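PDB 4GQW: CBS domain-containing protein CBSX1, chloroplastic from Arabidopsis thaliana, which probably binds and regulates chloroplast thioredoxins through a pair of CBS domains, a module that in relatives senses adenosine nucleotides. Local coordinates for residues Leu17-Pro22 with Gly126-Ile131; Trp48-Leu53 with Pro93-Val98; Val97-Thr102 with Pro120-Asp125. One frame throughout, in Å; residues are numbered along the deposited sequence.

Contact 1 (Leu17-Pro22 with Gly126-Ile131); sequences LHVVKP and GKLVGI
L17 turns its CG beside the backbone N and anti to the carbonyl carbon (chi1 -73°), while L128 takes the other setting, CG anti to its own N at 178°; together these torsions aim both leucines at the interface between the loop 17-22 and the strand that starts at L128. The two methyls of L17 then divide the work. CD1 lies against the bare backbone of G130, 3.7 Å from its CA, where a glycine presents no side chain. CD2 meets the flank of I131, with CG1 at 3.7 Å and CD1 at 3.8 Å, the two side chains crossing at a slant. Further along, V19 and L128 lie side by side, running opposite ways, with V19 CG1 3.9 Å from L128 CD2; the same CD2 stands 4.2 Å from L17 CD1, so the L128 methyl touches both loop residues. Cut back to an alanine, L17 would lose both methyls, which would probably open a gap over G130 and leave I131 CG1 without this neighbour. All four contacts are apolar, and 180 Å² is buried in total. P42 of strand 40-44 also touches V19 and I131, and I44 touches L128. Opposite V121 the strand fits two residues, V129 and G130, in a classic beta bulge of the second CBS repeat, and the loop packed on it comes from the first: the arrangement is that of the paired repeats of a CBS-pair module.

Contact 2 (Trp48-Leu53 with Pro93-Val98); sequences WKLVGL and PAPLVV
P95 offers its ring to two leucines of strand 50-55 in two different orientations. The L50 methyl CD2 comes up to the P95 ring at CG, 3.7 Å away. L53 instead runs aslant to the ring: its branch carbon CG sits 3.6 Å from P95 CG and equally far from P95 CB, and L53 CD1 adds a contact of 3.7 Å to P95 CB. The CB-CG bond of P95 is therefore matched to the branch point of L53, and CG is shared with the L50 methyl. L50, its CG anti to the backbone N (chi1 -174°), carries CD2 to V97 too: the two side chains meet head-on, V97 CG2 lying 4.0 Å from L50 CD2. Between the leucines G52 brings bare backbone close, its CA 3.9 Å from P93 CA and 4.0 Å from P95 CD. The strand bulges here in the classic way, setting V51 and G52 together against the single residue V43. P42 lies against both L50 and L53, and P120 against L50, which places the contact between the two CBS repeats. With 253 Å² buried and three of its eight touching residues exposed, the contact rests on shape: between these two segments a rigid proline ring presses on leucine branches, held by dispersion and the hydrophobic effect, while the directed polar bonding lies alongside, in the backbone hydrogen bonding of L53 with T92.

Contact 3 (Val97-Thr102 with Pro120-Asp125); sequences VVEEKT and PVVDSD
V122 shows how the strands 98-99 and 120-122 fit together. Its CB is 4.1 Å from V97 CG1; from there CG1 and CG2 both come to 3.6 Å from that same methyl, the two valines crossing at about a right angle. With chi1 at -55°, CG1 stands anti to the carbonyl carbon, which puts CG2 between the backbone N and that carbon. CG2 also reaches E99 OE2 at 3.5 Å, where the bend of the glutamate at chi2 brings the carboxylate nearer to V122. On the other face V121 presses CG2 against V98 CG2, while its CG1 lies by the carbonyl carbon of E99. Two backbone hydrogen bonds fix the register: V98 N donates to P120 O at 2.9 Å (172°), and V122 N donates to V98 O at 2.9 Å (160°). V98 O also receives a CA-H...O contact from V121 CA. Past the strand, D123 OD1 accepts from D125 N, met from above the carboxylate plane, to form an Asx turn; the same oxygen takes the backbone N of K127. Parallel pairing of V98 with V121, with helix 104-113 between the two strands in sequence, is characteristic of the beta-alpha-beta unit, here in the second CBS repeat.

Contact 2 is a surface contact, whereas contacts 1 and 3 are partly buried. Chemistry follows place: contact 3, between adjacent strands of one sheet within the second repeat, is carried by backbone bonds plus valines, while contacts 1 and 2, each setting a loop of one repeat on a bulged strand of the other, are carried by apolar side chains. Contacts 1 and 3 reach neighbouring strands, where V129 N probably bonds to V121 O and G130 O to V121 N. Contact 2 shares V97 and V98 with contact 3, and P95 and L50 both touch P120. W48 O probably accepts from L128 N, tying contact 2 to contact 1, whose loop along the chain encloses both others.

Contact 1 (Leu17-Pro22 with Gly126-Ile131)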
loop_
_atom_site.group_PDB
_atom_site.type_symbol
_atom_site.label_atom_id
_atom_site.label_comp_id
_atom_site.label_asym_id
_atom_site.label_seq_id
_atom_site.Cartn_x
_atom_site.Cartn_y
_atom_site.Cartn_z
ATOM N N LEU A 17 -2.872 -12.082 -9.721
ATOM C CA LEU A 17 -3.215 -10.674 -9.852
ATOM C C LEU A 17 -4.697 -10.454 -9.596
ATOM O O LEU A 17 -5.518 -11.345 -9.809
ATOM C CB LEU A 17 -2.858 -10.153 -11.245
ATOM C CG LEU A 17 -1.381 -9.938 -11.576
ATOM C CD1 LEU A 17 -1.246 -9.376 -12.976
ATOM C CD2 LEU A 17 -0.739 -9.010 -10.563
ATOM N N HIS A 18 -5.028 -9.252 -9.140
ATOM C CA HIS A 18 -6.416 -8.856 -8.954
ATOM C C HIS A 18 -6.694 -7.643 -9.825
ATOM O O HIS A 18 -6.403 -6.511 -9.441
ATOM C CB HIS A 18 -6.690 -8.529 -7.488
ATOM C CG HIS A 18 -6.421 -9.672 -6.557
ATOM N ND1 HIS A 18 -5.298 -9.740 -5.766
ATOM C CD2 HIS A 18 -7.133 -10.795 -6.305
ATOM C CE1 HIS A 18 -5.328 -10.855 -5.058
ATOM N NE2 HIS A 18 -6.430 -11.514 -5.365
ATOM N N VAL A 19 -7.254 -7.884 -11.003
ATOM C CA VAL A 19 -7.458 -6.817 -11.973
ATOM C C VAL A 19 -8.892 -6.316 -11.996
ATOM O O VAL A 19 -9.736 -6.760 -11.222
ATOM C CB VAL A 19 -7.074 -7.265 -13.392
ATOM C CG1 VAL A 19 -5.598 -7.623 -13.449
ATOM C CG2 VAL A 19 -7.936 -8.443 -13.827
ATOM N N VAL A 20 -9.155 -5.390 -12.908
ATOM C CA VAL A 20 -10.463 -4.775 -13.038
ATOM C C VAL A 20 -10.616 -4.285 -14.477
ATOM O O VAL A 20 -9.630 -3.953 -15.125
ATOM C CB VAL A 20 -10.626 -3.626 -12.008
ATOM C CG1 VAL A 20 -11.174 -2.365 -12.647
ATOM C CG2 VAL A 20 -11.498 -4.073 -10.846
ATOM N N LYS A 21 -11.840 -4.281 -14.992
ATOM C CA LYS A 21 -12.085 -3.832 -16.358
ATOM C C LYS A 21 -12.716 -2.445 -16.336
ATOM O O LYS A 21 -13.218 -2.018 -15.304
ATOM C CB LYS A 21 -12.978 -4.841 -17.080
ATOM C CG LYS A 21 -12.464 -6.259 -16.919
ATOM C CD LYS A 21 -13.103 -7.242 -17.877
ATOM C CE LYS A 21 -12.529 -8.627 -17.639
ATOM N NZ LYS A 21 -13.015 -9.638 -18.608
ATOM N N PRO A 22 -12.676 -1.719 -17.466
ATOM C CA PRO A 22 -13.304 -0.392 -17.476
ATOM C C PRO A 22 -14.814 -0.470 -17.269
ATOM O O PRO A 22 -15.446 0.538 -16.955
ATOM C CB PRO A 22 -13.008 0.126 -18.888
ATOM C CG PRO A 22 -11.842 -0.652 -19.346
ATOM C CD PRO A 22 -11.977 -2.003 -18.730
ATOM N N GLY A 126 1.380 -6.833 -25.684
ATOM C CA GLY A 126 0.723 -5.800 -24.906
ATOM C C GLY A 126 -0.185 -6.367 -23.834
ATOM O O GLY A 126 -0.858 -5.626 -23.121
ATOM N N LYS A 127 -0.201 -7.691 -23.725
ATOM C CA LYS A 127 -1.009 -8.376 -22.727
ATOM C C LYS A 127 -0.405 -8.209 -21.343
ATOM O O LYS A 127 0.787 -8.431 -21.154
ATOM C CB LYS A 127 -1.100 -9.870 -23.049
ATOM C CG LYS A 127 -2.412 -10.311 -23.675
ATOM C CD LYS A 127 -2.631 -11.806 -23.461
ATOM C CE LYS A 127 -4.035 -12.235 -23.846
ATOM N NZ LYS A 127 -4.317 -13.638 -23.436
ATOM N N LEU A 128 -1.228 -7.829 -20.373
ATOM C CA LEU A 128 -0.764 -7.726 -18.999
ATOM C C LEU A 128 -0.453 -9.118 -18.470
ATOM O O LEU A 128 -1.328 -9.983 -18.421
ATOM C CB LEU A 128 -1.821 -7.066 -18.118
ATOM C CG LEU A 128 -1.457 -6.961 -16.637
ATOM C CD1 LEU A 128 -0.323 -5.968 -16.433
ATOM C CD2 LEU A 128 -2.671 -6.566 -15.817
ATOM N N VAL A 129 0.797 -9.337 -18.078
ATOM C CA VAL A 129 1.206 -10.654 -17.609
ATOM C C VAL A 129 1.702 -10.645 -16.168
ATOM O O VAL A 129 1.981 -11.699 -15.601
ATOM C CB VAL A 129 2.284 -11.283 -18.518
ATOM C CG1 VAL A 129 1.688 -11.649 -19.872
ATOM C CG2 VAL A 129 3.466 -10.340 -18.680
ATOM N N GLY A 130 1.814 -9.461 -15.574
ATOM C CA GLY A 130 2.220 -9.382 -14.182
ATOM C C GLY A 130 2.324 -7.980 -13.619
ATOM O O GLY A 130 1.931 -7.011 -14.263
ATOM N N ILE A 131 2.845 -7.883 -12.398
ATOM C CA ILE A 131 3.114 -6.600 -11.754
ATOM C C ILE A 131 4.370 -6.695 -10.894
ATOM O O ILE A 131 4.467 -7.555 -10.020
ATOM C CB ILE A 131 1.956 -6.163 -10.834
ATOM C CG1 ILE A 131 0.726 -5.760 -11.651
ATOM C CG2 ILE A 131 2.383 -4.997 -9.967
ATOM C CD1 ILE A 131 -0.413 -5.266 -10.803
#

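Contact 2 (Trp48-Leu53 with Pro93-Val98)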
loop_
_atom_site.group_PDB
_atom_site.type_symbol
_atom_site.label_atom_id
_atom_site.label_comp_id
_atom_site.label_asym_id
_atom_site.label_seq_id
_atom_site.Cartn_x
_atom_site.Cartn_y
_atom_site.Cartn_z
ATOM N N TRP A 48 -7.380 -8.983 -22.341
ATOM C CA TRP A 48 -6.338 -8.964 -21.314
ATOM C C TRP A 48 -5.174 -8.023 -21.609
ATOM O O TRP A 48 -4.055 -8.243 -21.147
ATOM C CB TRP A 48 -5.822 -10.375 -21.028
ATOM C CG TRP A 48 -6.479 -11.011 -19.853
ATOM C CD1 TRP A 48 -7.614 -11.764 -19.857
ATOM C CD2 TRP A 48 -6.045 -10.941 -18.492
ATOM N NE1 TRP A 48 -7.914 -12.172 -18.580
ATOM C CE2 TRP A 48 -6.965 -11.680 -17.724
ATOM C CE3 TRP A 48 -4.970 -10.325 -17.848
ATOM C CZ2 TRP A 48 -6.840 -11.821 -16.347
ATOM C CZ3 TRP A 48 -4.847 -10.468 -16.483
ATOM C CH2 TRP A 48 -5.776 -11.209 -15.746
ATOM N N LYS A 49 -5.443 -6.969 -22.368
ATOM C CA LYS A 49 -4.433 -5.954 -22.627
ATOM C C LYS A 49 -4.599 -4.784 -21.664
ATOM O O LYS A 49 -5.709 -4.296 -21.451
ATOM C CB LYS A 49 -4.520 -5.472 -24.074
ATOM C CG LYS A 49 -4.229 -6.555 -25.093
ATOM C CD LYS A 49 -4.239 -6.009 -26.510
ATOM C CE LYS A 49 -3.886 -7.099 -27.511
ATOM N NZ LYS A 49 -3.937 -6.630 -28.920
ATOM N N LEU A 50 -3.488 -4.349 -21.078
ATOM C CA LEU A 50 -3.496 -3.266 -20.105
ATOM C C LEU A 50 -4.078 -1.995 -20.709
ATOM O O LEU A 50 -3.646 -1.545 -21.769
ATOM C CB LEU A 50 -2.079 -2.998 -19.600
ATOM C CG LEU A 50 -1.939 -1.986 -18.463
ATOM C CD1 LEU A 50 -2.448 -2.580 -17.166
ATOM C CD2 LEU A 50 -0.493 -1.544 -18.321
ATOM N N VAL A 51 -5.068 -1.420 -20.037
ATOM C CA VAL A 51 -5.716 -0.228 -20.561
ATOM C C VAL A 51 -5.630 0.932 -19.573
ATOM O O VAL A 51 -5.895 2.079 -19.926
ATOM C CB VAL A 51 -7.180 -0.511 -20.973
ATOM C CG1 VAL A 51 -8.085 -0.558 -19.760
ATOM C CG2 VAL A 51 -7.666 0.532 -21.963
ATOM N N GLY A 52 -5.230 0.641 -18.340
ATOM C CA GLY A 52 -5.027 1.706 -17.376
ATOM C C GLY A 52 -4.597 1.264 -15.993
ATOM O O GLY A 52 -4.200 0.121 -15.785
ATOM N N LEU A 53 -4.654 2.200 -15.052
ATOM C CA LEU A 53 -4.434 1.913 -13.643
ATOM C C LEU A 53 -5.498 2.643 -12.850
ATOM O O LEU A 53 -5.899 3.747 -13.214
ATOM C CB LEU A 53 -3.064 2.407 -13.183
ATOM C CG LEU A 53 -1.785 1.644 -13.527
ATOM C CD1 LEU A 53 -0.654 2.146 -12.640
ATOM C CD2 LEU A 53 -1.958 0.151 -13.371
ATOM N N PRO A 93 -5.131 6.212 -17.404
ATOM C CA PRO A 93 -4.889 5.438 -18.621
ATOM C C PRO A 93 -3.412 5.370 -18.975
ATOM O O PRO A 93 -2.659 6.299 -18.671
ATOM C CB PRO A 93 -5.656 6.228 -19.694
ATOM C CG PRO A 93 -6.567 7.161 -18.927
ATOM C CD PRO A 93 -5.795 7.489 -17.697
ATOM N N ALA A 94 -3.021 4.264 -19.604
ATOM C CA ALA A 94 -1.676 4.076 -20.140
ATOM C C ALA A 94 -0.560 4.467 -19.177
ATOM O O ALA A 94 0.097 5.488 -19.361
ATOM C CB ALA A 94 -1.528 4.828 -21.450
ATOM N N PRO A 95 -0.338 3.647 -18.145
ATOM C CA PRO A 95 0.739 3.888 -17.184
ATOM C C PRO A 95 2.096 3.529 -17.773
ATOM O O PRO A 95 2.180 3.113 -18.927
ATOM C CB PRO A 95 0.406 2.914 -16.059
ATOM C CG PRO A 95 -0.247 1.785 -16.755
ATOM C CD PRO A 95 -1.080 2.414 -17.834
ATOM N N LEU A 96 3.143 3.686 -16.970
ATOM C CA LEU A 96 4.492 3.297 -17.361
ATOM C C LEU A 96 4.675 1.801 -17.175
ATOM O O LEU A 96 4.269 1.243 -16.160
ATOM C CB LEU A 96 5.507 4.060 -16.529
ATOM C CG LEU A 96 5.169 5.547 -16.481
ATOM C CD1 LEU A 96 6.102 6.261 -15.527
ATOM C CD2 LEU A 96 5.258 6.135 -17.869
ATOM N N VAL A 97 5.292 1.155 -18.159
ATOM C CA VAL A 97 5.249 -0.299 -18.256
ATOM C C VAL A 97 6.631 -0.929 -18.418
ATOM O O VAL A 97 7.528 -0.334 -19.015
ATOM C CB VAL A 97 4.364 -0.724 -19.455
ATOM C CG1 VAL A 97 4.172 -2.219 -19.479
ATOM C CG2 VAL A 97 3.012 -0.034 -19.395
ATOM N N VAL A 98 6.793 -2.134 -17.872
ATOM C CA VAL A 98 7.978 -2.950 -18.128
ATOM C C VAL A 98 7.596 -4.303 -18.739
ATOM O O VAL A 98 6.416 -4.664 -18.786
ATOM C CB VAL A 98 8.787 -3.187 -16.842
ATOM C CG1 VAL A 98 9.055 -1.867 -16.137
ATOM C CG2 VAL A 98 8.045 -4.132 -15.919
#

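Contact 3 (Val97-Thr102 with Pro120-Asp125)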
loop_
_atom_site.group_PDB
_atom_site.type_symbol
_atom_site.label_atom_id
_atom_site.label_comp_id
_atom_site.label_asym_id
_atom_site.label_seq_id
_atom_site.Cartn_x
_atom_site.Cartn_y
_atom_site.Cartn_z
ATOM N N VAL A 97 5.292 1.155 -18.159
ATOM C CA VAL A 97 5.249 -0.299 -18.256
ATOM C C VAL A 97 6.631 -0.929 -18.418
ATOM O O VAL A 97 7.528 -0.334 -19.015
ATOM C CB VAL A 97 4.364 -0.724 -19.455
ATOM C CG1 VAL A 97 4.172 -2.219 -19.479
ATOM C CG2 VAL A 97 3.012 -0.034 -19.395
ATOM N N VAL A 98 6.793 -2.134 -17.872
ATOM C CA VAL A 98 7.978 -2.950 -18.128
ATOM C C VAL A 98 7.596 -4.303 -18.739
ATOM O O VAL A 98 6.416 -4.664 -18.786
ATOM C CB VAL A 98 8.787 -3.187 -16.842
ATOM C CG1 VAL A 98 9.055 -1.867 -16.137
ATOM C CG2 VAL A 98 8.045 -4.132 -15.919
ATOM N N GLU A 99 8.597 -5.043 -19.209
ATOM C CA GLU A 99 8.381 -6.377 -19.776
ATOM C C GLU A 99 8.906 -7.468 -18.850
ATOM O O GLU A 99 9.503 -7.179 -17.817
ATOM C CB GLU A 99 9.064 -6.508 -21.139
ATOM C CG GLU A 99 8.159 -6.253 -22.328
ATOM C CD GLU A 99 7.917 -4.782 -22.564
ATOM O OE1 GLU A 99 8.728 -3.966 -22.084
ATOM O OE2 GLU A 99 6.920 -4.443 -23.234
ATOM N N GLU A 100 8.679 -8.722 -19.225
ATOM C CA GLU A 100 9.187 -9.855 -18.457
ATOM C C GLU A 100 10.700 -9.975 -18.599
ATOM O O GLU A 100 11.407 -10.234 -17.625
ATOM C CB GLU A 100 8.521 -11.164 -18.897
ATOM C CG GLU A 100 7.080 -11.325 -18.444
ATOM C CD GLU A 100 6.593 -12.759 -18.544
ATOM O OE1 GLU A 100 5.771 -13.049 -19.438
ATOM O OE2 GLU A 100 7.022 -13.595 -17.721
ATOM N N LYS A 101 11.186 -9.781 -19.822
ATOM C CA LYS A 101 12.606 -9.908 -20.136
ATOM C C LYS A 101 13.394 -8.700 -19.651
ATOM O O LYS A 101 14.618 -8.661 -19.768
ATOM C CB LYS A 101 12.802 -10.070 -21.646
ATOM C CG LYS A 101 12.253 -11.362 -22.227
ATOM C CD LYS A 101 12.489 -11.429 -23.737
ATOM C CE LYS A 101 12.112 -12.793 -24.299
ATOM N NZ LYS A 101 12.453 -12.928 -25.742
ATOM N N THR A 102 12.682 -7.719 -19.110
ATOM C CA THR A 102 13.302 -6.498 -18.621
ATOM C C THR A 102 14.257 -6.793 -17.472
ATOM O O THR A 102 13.937 -7.559 -16.562
ATOM C CB THR A 102 12.237 -5.484 -18.159
ATOM O OG1 THR A 102 11.437 -5.093 -19.280
ATOM C CG2 THR A 102 12.889 -4.247 -17.552
ATOM N N PRO A 120 3.395 -2.144 -13.989
ATOM C CA PRO A 120 2.765 -3.232 -14.742
ATOM C C PRO A 120 3.735 -3.923 -15.699
ATOM O O PRO A 120 4.581 -3.276 -16.326
ATOM C CB PRO A 120 1.650 -2.520 -15.520
ATOM C CG PRO A 120 2.076 -1.097 -15.574
ATOM C CD PRO A 120 2.782 -0.841 -14.287
ATOM N N VAL A 121 3.606 -5.242 -15.795
ATOM C CA VAL A 121 4.472 -6.048 -16.642
ATOM C C VAL A 121 3.664 -6.673 -17.762
ATOM O O VAL A 121 2.744 -7.460 -17.514
ATOM C CB VAL A 121 5.146 -7.180 -15.849
ATOM C CG1 VAL A 121 6.191 -7.865 -16.710
ATOM C CG2 VAL A 121 5.780 -6.633 -14.587
ATOM N N VAL A 122 4.012 -6.324 -18.996
ATOM C CA VAL A 122 3.317 -6.873 -20.150
ATOM C C VAL A 122 4.221 -7.766 -20.987
ATOM O O VAL A 122 5.408 -7.917 -20.699
ATOM C CB VAL A 122 2.733 -5.768 -21.046
ATOM C CG1 VAL A 122 1.844 -4.841 -20.231
ATOM C CG2 VAL A 122 3.846 -4.993 -21.726
ATOM N N ASP A 123 3.647 -8.364 -22.025
ATOM C CA ASP A 123 4.412 -9.204 -22.932
ATOM C C ASP A 123 4.597 -8.537 -24.288
ATOM O O ASP A 123 4.393 -7.334 -24.431
ATOM C CB ASP A 123 3.775 -10.594 -23.080
ATOM C CG ASP A 123 2.349 -10.549 -23.615
ATOM O OD1 ASP A 123 1.939 -9.531 -24.211
ATOM O OD2 ASP A 123 1.634 -11.560 -23.451
ATOM N N SER A 124 4.970 -9.333 -25.282
ATOM C CA SER A 124 5.288 -8.814 -26.606
ATOM C C SER A 124 4.046 -8.316 -27.336
ATOM O O SER A 124 4.147 -7.559 -28.300
ATOM C CB SER A 124 5.990 -9.890 -27.438
ATOM O OG SER A 124 6.191 -11.070 -26.677
ATOM N N ASP A 125 2.876 -8.734 -26.867
ATOM C CA ASP A 125 1.627 -8.390 -27.533
ATOM C C ASP A 125 0.815 -7.346 -26.771
ATOM O O ASP A 125 -0.299 -7.003 -27.167
ATOM C CB ASP A 125 0.796 -9.650 -27.781
ATOM C CG ASP A 125 1.403 -10.542 -28.845
ATOM O OD1 ASP A 125 1.009 -10.407 -30.024
ATOM O OD2 ASP A 125 2.276 -11.372 -28.512
#